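Local coordinates for protein polyphosphate kinase (Porphyromonas gingivalis, PDB 2O8R) that probably catalyses the reversible transfer of the terminal phosphate of ATP to a growing chain of inorganic polyphosphate, at residues Leu18-Glu22 / Thr90-Gln94; Val35-Ile39 / Ile106-Leu110; Leu49-Thr54 / Pro266-Met270; Asp344-His348 / Leu638-Ile642. The protein carries 3 engineered substitutions. One frame throughout, in Å; residues are numbered along the deposited sequence.

Interactions 1 to 3 gather around the helical N-terminal domain, whereas interaction 4 lies in the C-terminal half, its centre about 36 to 41 Å from theirs. Interactions 1 and 2 both use helix 83-112, with centres about 20 Å apart; interactions 2 and 3 both use helix 35-63, with centres about 25 Å apart. Interactions 1 and 3 touch, their centres about 13 Å apart. Along the chain the segments of the first three alternate, and interaction 4 opens only after all of these have closed. Interactions 1 and 2 hold the N-terminal helices together, interaction 3 joins them to strand 268-272 of the middle-domain sheet, and interaction 4 joins the two C-terminal domains.

Interaction 1: residues Leu18-Glu22 / Thr90-Gln94; sequences LSFNE and TVIRQ
Gln94 reaches across to helix 13-29 and places one amide nitrogen between two acceptors: NE2 lies 3.2 Å from Leu18 O and 3.3 Å from Glu22 OE2. Both acceptors sit near the plane of the amide, and the two bonds together fix which way round it is turned. The side chain runs straight beyond CG (chi2 -173°), which carries NE2 far enough to reach the backbone. Leu18 O receives Gln94 NE2 on one face of its carbonyl and Glu22 N, from its own helical turn, on the other. The closely packed part lies beside this carbonyl, where Leu18 and Val91 are buried. Here Leu18 CD1 packs on the methyl of Thr90, 3.9 Å from its CG2, while Leu18 CD2 touches Val91 CG2 at 4.2 Å. The looser side is toward solvent, where Glu22 is partly exposed and Arg93 exposed. A salt bridge joins them, Arg93 NH2 to Glu22 OE2 at 2.8 Å, with the oxygen near the guanidinium plane. The carboxylate is turned 49° from that plane, and OE2 takes most of the contact. This oxygen thus accepts two bonds, from Arg93 on its syn side but tilted out of the carboxylate plane and from Gln94 on its anti lone pair. The two short segments run almost exactly parallel, 2° apart, with axes 11.3 Å from each other. Helix 35-63 packs against both: Val91 meets Leu49 and Tyr53, Gln94 meets Phe45, and Asn21 is hydrogen-bonded to Asn48, predicted to bind ATP. Ser19 OG bonds Arg589 of strand 585-589 and Ser19 O bonds Asn665 of strand 665-667.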
loop_
_atom_site.group_PDB
_atom_site.type_symbol
_atom_site.label_atom_id
_atom_site.label_comp_id
_atom_site.label_asym_id
_atom_site.label_seq_id
_atom_site.Cartn_x
_atom_site.Cartn_y
_atom_site.Cartn_z
ATOM N N LEU A 18 13.359 27.743 -7.471
ATOM C CA LEU A 18 12.365 28.024 -8.500
ATOM C C LEU A 18 12.955 27.915 -9.897
ATOM O O LEU A 18 12.280 27.521 -10.843
ATOM C CB LEU A 18 11.705 29.387 -8.255
ATOM C CG LEU A 18 10.699 29.369 -7.092
ATOM C CD1 LEU A 18 10.307 30.770 -6.637
ATOM C CD2 LEU A 18 9.458 28.547 -7.444
ATOM N N SER A 19 14.240 28.225 -10.002
ATOM C CA SER A 19 14.985 28.066 -11.240
ATOM C C SER A 19 15.029 26.602 -11.668
ATOM O O SER A 19 14.907 26.279 -12.852
ATOM C CB SER A 19 16.407 28.599 -11.043
ATOM O OG SER A 19 17.131 28.583 -12.251
ATOM N N PHE A 20 15.208 25.726 -10.683
ATOM C CA PHE A 20 15.234 24.287 -10.905
ATOM C C PHE A 20 13.879 23.811 -11.413
ATOM O O PHE A 20 13.804 23.050 -12.378
ATOM C CB PHE A 20 15.655 23.575 -9.616
ATOM C CG PHE A 20 15.155 22.172 -9.490
ATOM C CD1 PHE A 20 15.659 21.162 -10.305
ATOM C CD2 PHE A 20 14.200 21.850 -8.526
ATOM C CE1 PHE A 20 15.204 19.857 -10.185
ATOM C CE2 PHE A 20 13.732 20.548 -8.393
ATOM C CZ PHE A 20 14.234 19.547 -9.221
ATOM N N ASN A 21 12.804 24.283 -10.799
ATOM C CA ASN A 21 11.494 23.843 -11.238
ATOM C C ASN A 21 11.122 24.419 -12.598
ATOM O O ASN A 21 10.380 23.789 -13.349
ATOM C CB ASN A 21 10.411 24.071 -10.186
ATOM C CG ASN A 21 9.519 22.852 -10.000
ATOM O OD1 ASN A 21 9.945 21.710 -10.201
ATOM N ND2 ASN A 21 8.276 23.088 -9.615
ATOM N N GLU A 22 11.674 25.586 -12.930
ATOM C CA GLU A 22 11.591 26.114 -14.296
ATOM C C GLU A 22 12.192 25.125 -15.312
ATOM O O GLU A 22 11.604 24.869 -16.362
ATOM C CB GLU A 22 12.300 27.462 -14.388
ATOM C CG GLU A 22 12.501 27.995 -15.804
ATOM C CD GLU A 22 11.678 29.245 -16.125
ATOM O OE1 GLU A 22 11.939 29.847 -17.191
ATOM O OE2 GLU A 22 10.784 29.631 -15.330
ATOM N N THR A 90 6.976 34.831 -9.382
ATOM C CA THR A 90 7.599 33.817 -10.217
ATOM C C THR A 90 6.633 32.687 -10.513
ATOM O O THR A 90 6.515 32.269 -11.667
ATOM C CB THR A 90 8.907 33.295 -9.592
ATOM O OG1 THR A 90 9.947 34.232 -9.870
ATOM C CG2 THR A 90 9.313 31.944 -10.177
ATOM N N VAL A 91 5.921 32.224 -9.484
ATOM C CA VAL A 91 4.997 31.101 -9.649
ATOM C C VAL A 91 3.885 31.455 -10.625
ATOM O O VAL A 91 3.573 30.675 -11.513
ATOM C CB VAL A 91 4.417 30.603 -8.313
ATOM C CG1 VAL A 91 3.393 29.514 -8.557
ATOM C CG2 VAL A 91 5.525 30.058 -7.432
ATOM N N ILE A 92 3.332 32.656 -10.494
ATOM C CA ILE A 92 2.274 33.113 -11.396
ATOM C C ILE A 92 2.734 33.081 -12.848
ATOM O O ILE A 92 1.975 32.706 -13.746
ATOM C CB ILE A 92 1.737 34.509 -10.987
ATOM C CG1 ILE A 92 0.871 34.390 -9.726
ATOM C CG2 ILE A 92 0.933 35.140 -12.110
ATOM C CD1 ILE A 92 0.534 35.712 -9.073
ATOM N N ARG A 93 3.999 33.433 -13.059
ATOM C CA ARG A 93 4.596 33.412 -14.385
ATOM C C ARG A 93 4.756 31.975 -14.903
ATOM O O ARG A 93 4.408 31.674 -16.047
ATOM C CB ARG A 93 5.935 34.163 -14.377
ATOM C CG ARG A 93 6.507 34.418 -15.763
ATOM C CD ARG A 93 7.956 34.887 -15.736
ATOM N NE ARG A 93 8.826 34.030 -14.927
ATOM C CZ ARG A 93 9.374 32.883 -15.330
ATOM N NH1 ARG A 93 9.154 32.406 -16.550
ATOM N NH2 ARG A 93 10.151 32.206 -14.500
ATOM N N GLN A 94 5.255 31.090 -14.045
ATOM C CA GLN A 94 5.494 29.695 -14.417
ATOM C C GLN A 94 4.184 28.988 -14.711
ATOM O O GLN A 94 4.089 28.161 -15.625
ATOM C CB GLN A 94 6.245 28.976 -13.302
ATOM C CG GLN A 94 7.643 29.512 -13.109
ATOM C CD GLN A 94 8.465 28.711 -12.135
ATOM O OE1 GLN A 94 7.949 28.155 -11.162
ATOM N NE2 GLN A 94 9.768 28.655 -12.386
#

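Interaction 2: residues Val35-Ile39 / Ile106-Leu110; sequences VYDRI and ILPTL
Ile106, Leu110 and Val35 lose the most surface in this buried contact, and each fills a different part of the seam. Ile106 divides its branches between two neighbours on helix 35-63. Ile106 CG2 rests 3.6 Å from Ile39 CG1, while Ile106 CD1 lies against the aliphatic base of Arg38, 4.0 Å from Arg38 CB. The bend at chi2 (-77°) turns CD1 toward that arginine and lets one isoleucine serve both residues. One turn later Leu110 forks. Leu110 CD1 meets Ile39 CD1 tip to tip at 4.0 Å, and the Leu110 and Tyr36 side chains cross at about a right angle, with Leu110 CD2 3.7 Å from Tyr36 OH. The same Ile39 CD1 lies over one face of the Tyr36 ring, toward its rim, which makes a small apolar group of three side chains. Val35 sits at the start of its helix and places Val35 CG1 against Thr109 CG2, 3.5 Å away, the two side chains sliding past each other in opposite directions. That threonine methyl, Thr109 CG2, is also near Arg38 NH2, at 3.6 Å. The polar ends find partners nearby: Thr109 OG1 bonds Gln105 O in the preceding turn, Arg38 NE bonds Leu33 O, and Tyr36 OH makes a weak bond with Pro310 O. Pro108, which cannot donate a backbone hydrogen bond, marks a kink in helix 83-112. The segment axes come within 10.6 Å at 153°, an antiparallel packing of two successive long helices. This is a helical hairpin, its apolar seam part of the helical N-terminal domain of polyphosphate kinase 1.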
loop_
_atom_site.group_PDB
_atom_site.type_symbol
_atom_site.label_atom_id
_atom_site.label_comp_id
_atom_site.label_asym_id
_atom_site.label_seq_id
_atom_site.Cartn_x
_atom_site.Cartn_y
_atom_site.Cartn_z
ATOM N N VAL A 35 5.500 12.319 -26.089
ATOM C CA VAL A 35 4.545 13.099 -25.258
ATOM C C VAL A 35 4.493 12.702 -23.805
ATOM O O VAL A 35 4.511 13.570 -22.934
ATOM C CB VAL A 35 3.060 13.052 -25.705
ATOM C CG1 VAL A 35 2.644 14.361 -26.297
ATOM C CG2 VAL A 35 2.721 11.823 -26.576
ATOM N N TYR A 36 4.408 11.396 -23.542
ATOM C CA TYR A 36 4.224 10.961 -22.177
ATOM C C TYR A 36 5.412 11.307 -21.291
ATOM O O TYR A 36 5.247 11.534 -20.096
ATOM C CB TYR A 36 3.761 9.501 -22.099
ATOM C CG TYR A 36 2.268 9.413 -22.354
ATOM C CD1 TYR A 36 1.759 9.263 -23.647
ATOM C CD2 TYR A 36 1.361 9.535 -21.304
ATOM C CE1 TYR A 36 0.389 9.215 -23.874
ATOM C CE2 TYR A 36 0.001 9.478 -21.520
ATOM C CZ TYR A 36 -0.478 9.329 -22.800
ATOM O OH TYR A 36 -1.830 9.292 -22.986
ATOM N N ASP A 37 6.594 11.431 -21.898
ATOM C CA ASP A 37 7.765 11.941 -21.185
ATOM C C ASP A 37 7.511 13.345 -20.680
ATOM O O ASP A 37 7.821 13.656 -19.535
ATOM C CB ASP A 37 9.011 11.949 -22.072
ATOM C CG ASP A 37 9.431 10.562 -22.501
ATOM O OD1 ASP A 37 8.804 9.558 -22.075
ATOM O OD2 ASP A 37 10.402 10.488 -23.273
ATOM N N ARG A 38 6.939 14.180 -21.542
ATOM C CA ARG A 38 6.655 15.560 -21.199
ATOM C C ARG A 38 5.547 15.658 -20.158
ATOM O O ARG A 38 5.669 16.404 -19.182
ATOM C CB ARG A 38 6.290 16.345 -22.451
ATOM C CG ARG A 38 7.381 16.320 -23.495
ATOM C CD ARG A 38 6.990 17.173 -24.658
ATOM N NE ARG A 38 6.621 16.389 -25.824
ATOM C CZ ARG A 38 5.982 16.881 -26.879
ATOM N NH1 ARG A 38 5.619 18.156 -26.909
ATOM N NH2 ARG A 38 5.682 16.091 -27.895
ATOM N N ILE A 39 4.482 14.891 -20.362
ATOM C CA ILE A 39 3.364 14.825 -19.419
ATOM C C ILE A 39 3.814 14.469 -17.992
ATOM O O ILE A 39 3.369 15.105 -17.014
ATOM C CB ILE A 39 2.296 13.820 -19.900
ATOM C CG1 ILE A 39 1.623 14.347 -21.179
ATOM C CG2 ILE A 39 1.279 13.526 -18.783
ATOM C CD1 ILE A 39 0.299 13.694 -21.509
ATOM N N ILE A 106 0.690 19.977 -25.439
ATOM C CA ILE A 106 0.351 18.637 -24.963
ATOM C C ILE A 106 -0.970 18.105 -25.536
ATOM O O ILE A 106 -0.955 17.119 -26.285
ATOM C CB ILE A 106 0.344 18.555 -23.441
ATOM C CG1 ILE A 106 1.661 19.105 -22.890
ATOM C CG2 ILE A 106 0.096 17.112 -22.983
ATOM C CD1 ILE A 106 2.824 18.174 -23.021
ATOM N N LEU A 107 -2.086 18.763 -25.218
ATOM C CA LEU A 107 -3.405 18.332 -25.733
ATOM C C LEU A 107 -3.447 18.165 -27.255
ATOM O O LEU A 107 -3.929 17.135 -27.745
ATOM C CB LEU A 107 -4.557 19.227 -25.242
ATOM C CG LEU A 107 -4.774 19.157 -23.736
ATOM C CD1 LEU A 107 -5.997 19.924 -23.286
ATOM C CD2 LEU A 107 -4.864 17.710 -23.357
ATOM N N PRO A 108 -2.937 19.160 -28.004
ATOM C CA PRO A 108 -2.767 19.003 -29.452
ATOM C C PRO A 108 -1.893 17.821 -29.874
ATOM O O PRO A 108 -2.226 17.145 -30.840
ATOM C CB PRO A 108 -2.096 20.317 -29.864
ATOM C CG PRO A 108 -2.525 21.267 -28.865
ATOM C CD PRO A 108 -2.542 20.509 -27.579
ATOM N N THR A 109 -0.781 17.582 -29.178
ATOM C CA THR A 109 0.102 16.466 -29.544
ATOM C C THR A 109 -0.558 15.118 -29.255
ATOM O O THR A 109 -0.437 14.182 -30.037
ATOM C CB THR A 109 1.444 16.528 -28.807
ATOM O OG1 THR A 109 1.913 17.872 -28.779
ATOM C CG2 THR A 109 2.466 15.685 -29.501
ATOM N N LEU A 110 -1.268 15.030 -28.131
ATOM C CA LEU A 110 -2.053 13.836 -27.808
ATOM C C LEU A 110 -3.023 13.487 -28.936
ATOM O O LEU A 110 -3.161 12.329 -29.308
ATOM C CB LEU A 110 -2.795 14.016 -26.482
ATOM C CG LEU A 110 -1.955 13.901 -25.190
ATOM C CD1 LEU A 110 -2.729 14.452 -24.006
ATOM C CD2 LEU A 110 -1.482 12.476 -24.883
#

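Interaction 3: residues Leu49-Thr54 / Pro266-Met270; sequences LEEFYT and PTRFM
Arg268 lies across the ring of Tyr53, and its conformation decides what it touches. The chain leaves the backbone with CG anti to N (chi1 -169°) and stays extended at chi2, which puts CD over the middle of the ring; the bend at chi3 (70°) then turns the guanidinium toward helix 35-63. Arg268 CD stands 3.5 Å from the centroid of the Tyr53 ring, a CH-pi contact; Arg268 CZ is 4.3 Å from that centroid, a cation-pi contact with the two planes 37° apart. At the guanidinium edge, Leu49 CG lies 3.6 Å from Arg268 NH1. Arg268 NH2 forms a salt bridge with Glu50 OE1 at 2.9 Å, although the hydrogen bond within it is weak. Glu50 bends at chi2 to present that oxygen, which Lys233 also engages in a salt bridge. Ser235 OG bonds both Glu50 OE2 and Arg268 NE, so one hydroxyl links the two charged groups. Thr267 meets the ring differently, with OG1 at its edge, 3.6 Å from Tyr53 CD2. Thr267 and Arg268 both face Ser235 on strand 225-235, a classic beta bulge at the start of strand 268-272, where the middle-domain sheet meets the N-terminal helices.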
loop_
_atom_site.group_PDB
_atom_site.type_symbol
_atom_site.label_atom_id
_atom_site.label_comp_id
_atom_site.label_asym_id
_atom_site.label_seq_id
_atom_site.Cartn_x
_atom_site.Cartn_y
_atom_site.Cartn_z
ATOM N N LEU A 49 6.214 21.757 -6.704
ATOM C CA LEU A 49 5.708 23.045 -6.260
ATOM C C LEU A 49 4.737 22.862 -5.095
ATOM O O LEU A 49 4.509 23.772 -4.300
ATOM C CB LEU A 49 5.037 23.773 -7.416
ATOM C CG LEU A 49 4.629 25.220 -7.159
ATOM C CD1 LEU A 49 5.831 26.023 -6.683
ATOM C CD2 LEU A 49 4.007 25.845 -8.398
ATOM N N GLU A 50 4.181 21.666 -4.979
ATOM C CA GLU A 50 3.315 21.365 -3.856
ATOM C C GLU A 50 4.163 21.233 -2.598
ATOM O O GLU A 50 3.815 21.771 -1.552
ATOM C CB GLU A 50 2.519 20.091 -4.130
ATOM C CG GLU A 50 1.551 19.696 -3.030
ATOM C CD GLU A 50 0.392 20.662 -2.870
ATOM O OE1 GLU A 50 -0.242 21.043 -3.880
ATOM O OE2 GLU A 50 0.109 21.032 -1.716
ATOM N N GLU A 51 5.288 20.536 -2.730
ATOM C CA GLU A 51 6.233 20.314 -1.639
ATOM C C GLU A 51 6.864 21.629 -1.177
ATOM O O GLU A 51 6.912 21.916 0.017
ATOM C CB GLU A 51 7.308 19.315 -2.087
ATOM C CG GLU A 51 8.381 18.991 -1.055
ATOM C CD GLU A 51 7.917 18.018 0.019
ATOM O OE1 GLU A 51 6.889 17.333 -0.175
ATOM O OE2 GLU A 51 8.594 17.930 1.064
ATOM N N PHE A 52 7.325 22.420 -2.139
ATOM C CA PHE A 52 7.839 23.759 -1.911
ATOM C C PHE A 52 6.851 24.595 -1.125
ATOM O O PHE A 52 7.220 25.239 -0.150
ATOM C CB PHE A 52 8.108 24.435 -3.247
ATOM C CG PHE A 52 8.823 25.759 -3.148
ATOM C CD1 PHE A 52 10.186 25.814 -2.876
ATOM C CD2 PHE A 52 8.137 26.953 -3.381
ATOM C CE1 PHE A 52 10.855 27.036 -2.828
ATOM C CE2 PHE A 52 8.794 28.177 -3.330
ATOM C CZ PHE A 52 10.160 28.219 -3.056
ATOM N N TYR A 53 5.592 24.593 -1.541
ATOM C CA TYR A 53 4.594 25.354 -0.806
ATOM C C TYR A 53 4.432 24.871 0.642
ATOM O O TYR A 53 4.491 25.684 1.563
ATOM C CB TYR A 53 3.261 25.412 -1.560
ATOM C CG TYR A 53 3.110 26.668 -2.389
ATOM C CD1 TYR A 53 3.670 26.762 -3.660
ATOM C CD2 TYR A 53 2.428 27.775 -1.893
ATOM C CE1 TYR A 53 3.542 27.918 -4.425
ATOM C CE2 TYR A 53 2.298 28.936 -2.652
ATOM C CZ TYR A 53 2.855 28.993 -3.918
ATOM O OH TYR A 53 2.735 30.136 -4.663
ATOM N N THR A 54 4.291 23.562 0.859
ATOM C CA THR A 54 3.960 23.084 2.214
ATOM C C THR A 54 5.085 23.155 3.243
ATOM O O THR A 54 4.813 23.139 4.442
ATOM C CB THR A 54 3.326 21.665 2.255
ATOM O OG1 THR A 54 4.345 20.665 2.169
ATOM C CG2 THR A 54 2.310 21.480 1.149
ATOM N N PRO A 266 -3.161 27.473 5.777
ATOM C CA PRO A 266 -3.343 27.477 4.324
ATOM C C PRO A 266 -2.236 28.259 3.629
ATOM O O PRO A 266 -2.336 29.481 3.529
ATOM C CB PRO A 266 -4.687 28.200 4.135
ATOM C CG PRO A 266 -5.402 28.009 5.414
ATOM C CD PRO A 266 -4.352 27.962 6.492
ATOM N N THR A 267 -1.199 27.568 3.153
ATOM C CA THR A 267 -0.081 28.220 2.442
ATOM C C THR A 267 -0.504 28.716 1.063
ATOM O O THR A 267 0.030 29.702 0.541
ATOM C CB THR A 267 1.113 27.271 2.205
ATOM O OG1 THR A 267 0.864 26.491 1.031
ATOM C CG2 THR A 267 1.348 26.357 3.395
ATOM N N ARG A 268 -1.457 28.006 0.476
ATOM C CA ARG A 268 -1.934 28.301 -0.859
ATOM C C ARG A 268 -3.447 28.103 -0.900
ATOM O O ARG A 268 -3.977 27.200 -0.245
ATOM C CB ARG A 268 -1.239 27.363 -1.851
ATOM C CG ARG A 268 -1.424 27.703 -3.309
ATOM C CD ARG A 268 -0.321 27.098 -4.165
ATOM N NE ARG A 268 -0.402 25.644 -4.276
ATOM C CZ ARG A 268 0.417 24.909 -5.026
ATOM N NH1 ARG A 268 1.382 25.489 -5.721
ATOM N NH2 ARG A 268 0.273 23.594 -5.084
ATOM N N PHE A 269 -4.136 28.972 -1.632
ATOM C CA PHE A 269 -5.511 28.703 -2.044
ATOM C C PHE A 269 -5.655 29.043 -3.520
ATOM O O PHE A 269 -5.673 30.203 -3.906
ATOM C CB PHE A 269 -6.533 29.466 -1.201
ATOM C CG PHE A 269 -7.963 29.132 -1.544
ATOM C CD1 PHE A 269 -8.613 28.089 -0.903
ATOM C CD2 PHE A 269 -8.651 29.849 -2.524
ATOM C CE1 PHE A 269 -9.927 27.770 -1.226
ATOM C CE2 PHE A 269 -9.955 29.538 -2.850
ATOM C CZ PHE A 269 -10.597 28.494 -2.204
HETATM N N MSE A 270 -5.769 28.012 -4.339
HETATM C CA MSE A 270 -5.677 28.153 -5.779
HETATM C C MSE A 270 -7.041 27.893 -6.395
HETATM O O MSE A 270 -7.755 26.987 -5.966
HETATM C CB MSE A 270 -4.647 27.149 -6.282
HETATM C CG MSE A 270 -4.348 27.155 -7.760
HETATM SE SE MSE A 270 -3.283 25.561 -8.059
HETATM C CE MSE A 270 -3.227 25.485 -10.012
#

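Interaction 4: residues Asp344-His348 / Leu638-Ile642; sequences DYLIH and LRREI
Strand 345-348 and helix 638-642 run in nearly the same direction, their axes 21° apart and 9.6 Å from each other at closest, and the backbones come nearest at Leu346 and Leu638, whose CA atoms are 6.8 Å apart. Three residues of the strand segment, Asp344, Leu346 and His348, point their CB atoms at the helix. Leu346 is the central one. Leu346 CD2 lies against Ile642 CG1 at 3.6 Å, the two side chains crossing at about a right angle, and Leu346 CB faces Leu638 CD2 at 4.0 Å. Leu638 turns its other branch to Asp344, two residues earlier, Leu638 CD1 lying 3.7 Å from Asp344 CB; the carboxylate of that aspartate bonds Thr481 OG1. The strand belongs to the first C-terminal domain and the helix to the second, both of the phospholipase D clan, so this helix-on-sheet packing joins the two PLD-like domains. Leu479 of strand 474-481 touches both leucines, and Ile613 of strand 610-614 adds to the apolar surroundings of Leu346. At the far end, Glu641 extends fully beyond CG (chi2 180°) and lays OE1 in the plane of the His348 ring, at its edge. His348 NE2 donates to Glu641 OE1 at 3.3 Å, a weak bond, and ring and carboxylate planes stand 79° apart. The other carboxylate oxygen, OE2, forms a salt bridge with Lys689 on helix 678-691, which also packs on His348 through Leu686.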
loop_
_atom_site.group_PDB
_atom_site.type_symbol
_atom_site.label_atom_id
_atom_site.label_comp_id
_atom_site.label_asym_id
_atom_site.label_seq_id
_atom_site.Cartn_x
_atom_site.Cartn_y
_atom_site.Cartn_z
ATOM N N ASP A 344 37.443 -4.368 -6.330
ATOM C CA ASP A 344 36.413 -3.369 -6.123
ATOM C C ASP A 344 35.496 -3.299 -7.314
ATOM O O ASP A 344 35.913 -3.518 -8.446
ATOM C CB ASP A 344 37.024 -1.985 -5.939
ATOM C CG ASP A 344 37.718 -1.828 -4.620
ATOM O OD1 ASP A 344 37.596 -2.743 -3.773
ATOM O OD2 ASP A 344 38.386 -0.786 -4.439
ATOM N N TYR A 345 34.241 -2.970 -7.051
ATOM C CA TYR A 345 33.276 -2.778 -8.110
ATOM C C TYR A 345 32.532 -1.431 -7.960
ATOM O O TYR A 345 32.321 -0.922 -6.858
ATOM C CB TYR A 345 32.326 -3.987 -8.198
ATOM C CG TYR A 345 32.986 -5.249 -8.726
ATOM C CD1 TYR A 345 32.883 -5.616 -10.076
ATOM C CD2 TYR A 345 33.717 -6.077 -7.877
ATOM C CE1 TYR A 345 33.506 -6.775 -10.560
ATOM C CE2 TYR A 345 34.334 -7.227 -8.347
ATOM C CZ TYR A 345 34.223 -7.577 -9.680
ATOM O OH TYR A 345 34.854 -8.729 -10.107
ATOM N N LEU A 346 32.169 -0.854 -9.089
ATOM C CA LEU A 346 31.398 0.366 -9.121
ATOM C C LEU A 346 30.118 0.028 -9.851
ATOM O O LEU A 346 30.153 -0.470 -10.972
ATOM C CB LEU A 346 32.160 1.405 -9.922
ATOM C CG LEU A 346 32.171 2.862 -9.519
ATOM C CD1 LEU A 346 32.461 3.033 -8.021
ATOM C CD2 LEU A 346 33.236 3.512 -10.364
ATOM N N ILE A 347 28.983 0.273 -9.221
ATOM C CA ILE A 347 27.713 0.020 -9.884
ATOM C C ILE A 347 26.961 1.322 -10.070
ATOM O O ILE A 347 26.691 2.047 -9.111
ATOM C CB ILE A 347 26.854 -0.960 -9.094
ATOM C CG1 ILE A 347 27.577 -2.307 -8.933
ATOM C CG2 ILE A 347 25.475 -1.091 -9.725
ATOM C CD1 ILE A 347 28.016 -2.961 -10.234
ATOM N N HIS A 348 26.643 1.614 -11.318
ATOM C CA HIS A 348 25.958 2.835 -11.676
ATOM C C HIS A 348 24.536 2.497 -12.049
ATOM O O HIS A 348 24.268 1.941 -13.120
ATOM C CB HIS A 348 26.664 3.503 -12.853
ATOM C CG HIS A 348 28.128 3.714 -12.631
ATOM N ND1 HIS A 348 28.619 4.707 -11.810
ATOM C CD2 HIS A 348 29.207 3.063 -13.126
ATOM C CE1 HIS A 348 29.938 4.653 -11.804
ATOM N NE2 HIS A 348 30.319 3.666 -12.595
ATOM N N LEU A 638 38.643 2.260 -11.693
ATOM C CA LEU A 638 37.364 2.766 -11.203
ATOM C C LEU A 638 37.316 4.294 -11.225
ATOM O O LEU A 638 36.395 4.870 -11.818
ATOM C CB LEU A 638 37.056 2.234 -9.803
ATOM C CG LEU A 638 36.661 0.766 -9.672
ATOM C CD1 LEU A 638 35.847 0.573 -8.407
ATOM C CD2 LEU A 638 35.851 0.309 -10.878
ATOM N N ARG A 639 38.312 4.939 -10.609
ATOM C CA ARG A 639 38.466 6.406 -10.684
ATOM C C ARG A 639 38.427 6.960 -12.109
ATOM O O ARG A 639 37.895 8.051 -12.349
ATOM C CB ARG A 639 39.782 6.853 -10.054
ATOM C CG ARG A 639 39.698 7.295 -8.620
ATOM C CD ARG A 639 40.912 8.138 -8.219
ATOM N NE ARG A 639 42.115 7.695 -8.913
ATOM C CZ ARG A 639 42.940 6.747 -8.477
ATOM N NH1 ARG A 639 42.719 6.130 -7.323
ATOM N NH2 ARG A 639 43.995 6.422 -9.204
ATOM N N ARG A 640 39.012 6.209 -13.040
ATOM C CA ARG A 640 39.084 6.615 -14.435
ATOM C C ARG A 640 37.694 6.581 -15.050
ATOM O O ARG A 640 37.330 7.464 -15.833
ATOM C CB ARG A 640 40.080 5.715 -15.198
ATOM C CG ARG A 640 40.109 5.822 -16.737
ATOM C CD ARG A 640 40.217 7.261 -17.269
ATOM N NE ARG A 640 41.085 8.117 -16.463
ATOM C CZ ARG A 640 41.012 9.446 -16.438
ATOM N NH1 ARG A 640 40.103 10.084 -17.179
ATOM N NH2 ARG A 640 41.845 10.138 -15.667
ATOM N N GLU A 641 36.911 5.576 -14.668
ATOM C CA GLU A 641 35.569 5.405 -15.208
ATOM C C GLU A 641 34.665 6.566 -14.798
ATOM O O GLU A 641 33.947 7.109 -15.633
ATOM C CB GLU A 641 34.986 4.072 -14.759
ATOM C CG GLU A 641 33.649 3.697 -15.384
ATOM C CD GLU A 641 33.152 2.348 -14.879
ATOM O OE1 GLU A 641 33.080 2.153 -13.650
ATOM O OE2 GLU A 641 32.847 1.471 -15.707
ATOM N N ILE A 642 34.724 6.951 -13.522
ATOM C CA ILE A 642 33.873 8.014 -12.986
ATOM C C ILE A 642 34.127 9.313 -13.732
ATOM O O ILE A 642 33.192 10.015 -14.140
ATOM C CB ILE A 642 34.110 8.204 -11.482
ATOM C CG1 ILE A 642 33.485 7.045 -10.714
ATOM C CG2 ILE A 642 33.507 9.499 -10.987
ATOM C CD1 ILE A 642 33.916 6.981 -9.268
#